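Long-range contact in hydrogenase maturation protease HycI (Thermococcus kodakarensis KOD1, PDB 5ZBY), which probably acts as an endopeptidase that trims the C-terminal end of a [NiFe] hydrogenase subunit during maturation of the enzyme: residues 13-18 with 60-65. Sequence-based numbering, arbitrary orientation.
Sequences RIVICG and GKIAAF
Arg13, just before strand 14-18, reaches across to Phe65 of segment 60-65 and holds it in two ways at once. Its NE and NH2 both donate to the backbone O of Phe65, NE at 2.7 Å and nearly in line with the carbonyl, NH2 at 2.9 Å and more bent. The bend of the chain at chi3 (66°) turns the guanidinium so that this oxygen lies at its edge, while NH2 sits over the centre of the Phe65 ring, with CZ of Arg13 4.0 Å from the ring centroid in a cation-pi contact. The two planes are inclined by 41°, so the group is tilted over the ring rather than parallel to it. Arginine suits the place because NE and NH2 donate along one edge while the flat, charged group can lie over a ring; a leucine here would probably leave the Phe65 carbonyl without both donors and the ring face without its charge.

Val15 is beta-branched, which suits an extended strand, and gives two methyls to the buried side. With CG1 anti to the backbone N (chi1 -179°), CG2 meets CD2 of Phe65 at 3.6 Å, and CG1 faces CG1 of Ile62. Two residues on, the small, weakly polar Cys17 brings SG to 3.7 Å from CD1 of Ile62, whose side chain also packs on Leu49 and Val70 of the flanking strands.

This is helix-on-sheet packing in an alpha/beta fold with a largely parallel sheet. Its chemistry is graded: apolar contacts seat segment 60-65 on the strand, while at the partly exposed margin a paired grip ties the Phe65 carbonyl to Arg13.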
loop_
_atom_site.group_PDB
_atom_site.type_symbol
_atom_site.label_atom_id
_atom_site.label_comp_id
_atom_site.label_asym_id
_atom_site.label_seq_id
_atom_site.Cartn_x
_atom_site.Cartn_y
_atom_site.Cartn_z
ATOM N N ARG A 13 16.072 2.779 -2.378
ATOM C CA ARG A 13 15.454 1.594 -2.944
ATOM C C ARG A 13 14.058 1.452 -2.306
ATOM O O ARG A 13 13.951 1.305 -1.092
ATOM C CB ARG A 13 16.300 0.343 -2.710
ATOM C CG ARG A 13 17.720 0.384 -3.388
ATOM C CD ARG A 13 18.360 -0.974 -3.205
ATOM N NE ARG A 13 17.708 -2.043 -3.906
ATOM C CZ ARG A 13 17.798 -2.233 -5.207
ATOM N NH1 ARG A 13 18.565 -1.423 -5.968
ATOM N NH2 ARG A 13 17.176 -3.266 -5.747
ATOM N N ILE A 14 13.029 1.395 -3.147
ATOM C CA ILE A 14 11.647 1.468 -2.651
ATOM C C ILE A 14 10.868 0.300 -3.211
ATOM O O ILE A 14 10.986 -0.012 -4.422
ATOM C CB ILE A 14 11.031 2.771 -3.068
ATOM C CG1 ILE A 14 11.817 3.911 -2.409
ATOM C CG2 ILE A 14 9.553 2.873 -2.558
ATOM C CD1 ILE A 14 11.477 5.225 -2.888
ATOM N N VAL A 15 10.085 -0.366 -2.360
ATOM C CA VAL A 15 9.157 -1.358 -2.861
ATOM C C VAL A 15 7.780 -0.818 -2.545
ATOM O O VAL A 15 7.539 -0.398 -1.411
ATOM C CB VAL A 15 9.391 -2.755 -2.227
ATOM C CG1 VAL A 15 8.399 -3.787 -2.815
ATOM C CG2 VAL A 15 10.857 -3.244 -2.447
ATOM N N ILE A 16 6.902 -0.766 -3.552
ATOM C CA ILE A 16 5.524 -0.373 -3.308
ATOM C C ILE A 16 4.635 -1.582 -3.578
ATOM O O ILE A 16 4.740 -2.198 -4.629
ATOM C CB ILE A 16 5.125 0.805 -4.185
ATOM C CG1 ILE A 16 6.056 1.993 -3.844
ATOM C CG2 ILE A 16 3.668 1.224 -3.880
ATOM C CD1 ILE A 16 5.953 3.103 -4.806
ATOM N N CYS A 17 3.829 -1.933 -2.584
ATOM C CA CYS A 17 3.039 -3.167 -2.568
ATOM C C CYS A 17 1.579 -2.834 -2.523
ATOM O O CYS A 17 1.119 -2.359 -1.481
ATOM C CB CYS A 17 3.359 -3.982 -1.321
ATOM S SG CYS A 17 4.993 -4.708 -1.408
ATOM N N GLY A 18 0.840 -3.081 -3.605
ATOM C CA GLY A 18 -0.600 -2.841 -3.582
ATOM C C GLY A 18 -1.339 -4.056 -3.057
ATOM O O GLY A 18 -1.103 -5.173 -3.473
ATOM N N GLY A 60 9.753 -12.780 0.332
ATOM C CA GLY A 60 11.029 -13.150 -0.259
ATOM C C GLY A 60 11.478 -12.158 -1.306
ATOM O O GLY A 60 12.636 -11.667 -1.264
ATOM N N LYS A 61 10.608 -11.877 -2.236
ATOM C CA LYS A 61 10.970 -10.982 -3.274
ATOM C C LYS A 61 11.170 -9.601 -2.714
ATOM O O LYS A 61 12.051 -8.917 -3.105
ATOM C CB LYS A 61 9.867 -10.919 -4.292
ATOM C CG LYS A 61 10.260 -10.369 -5.611
ATOM C CD LYS A 61 9.233 -10.665 -6.674
ATOM C CE LYS A 61 9.658 -10.118 -8.024
ATOM N NZ LYS A 61 10.178 -11.133 -8.961
ATOM N N ILE A 62 10.395 -9.208 -1.722
ATOM C CA ILE A 62 10.608 -7.899 -1.149
ATOM C C ILE A 62 11.985 -7.842 -0.489
ATOM O O ILE A 62 12.745 -6.866 -0.689
ATOM C CB ILE A 62 9.471 -7.531 -0.133
ATOM C CG1 ILE A 62 8.134 -7.368 -0.878
ATOM C CG2 ILE A 62 9.822 -6.249 0.588
ATOM C CD1 ILE A 62 6.899 -7.476 0.069
ATOM N N ALA A 63 12.350 -8.896 0.236
ATOM C CA ALA A 63 13.590 -8.806 0.983
ATOM C C ALA A 63 14.750 -8.821 -0.006
ATOM O O ALA A 63 15.766 -8.122 0.212
ATOM C CB ALA A 63 13.710 -9.929 1.971
ATOM N N ALA A 64 14.554 -9.526 -1.131
ATOM C CA ALA A 64 15.669 -9.730 -2.061
ATOM C C ALA A 64 15.966 -8.442 -2.788
ATOM O O ALA A 64 17.036 -8.286 -3.335
ATOM C CB ALA A 64 15.358 -10.823 -3.042
ATOM N N PHE A 65 15.033 -7.503 -2.806
ATOM C CA PHE A 65 15.220 -6.221 -3.454
ATOM C C PHE A 65 16.046 -5.253 -2.610
ATOM O O PHE A 65 16.412 -4.225 -3.069
ATOM C CB PHE A 65 13.885 -5.583 -3.816
ATOM C CG PHE A 65 13.958 -4.503 -4.853
ATOM C CD1 PHE A 65 14.145 -4.790 -6.171
ATOM C CD2 PHE A 65 13.799 -3.185 -4.495
ATOM C CE1 PHE A 65 14.189 -3.801 -7.106
ATOM C CE2 PHE A 65 13.829 -2.196 -5.416
ATOM C CZ PHE A 65 14.027 -2.502 -6.726
#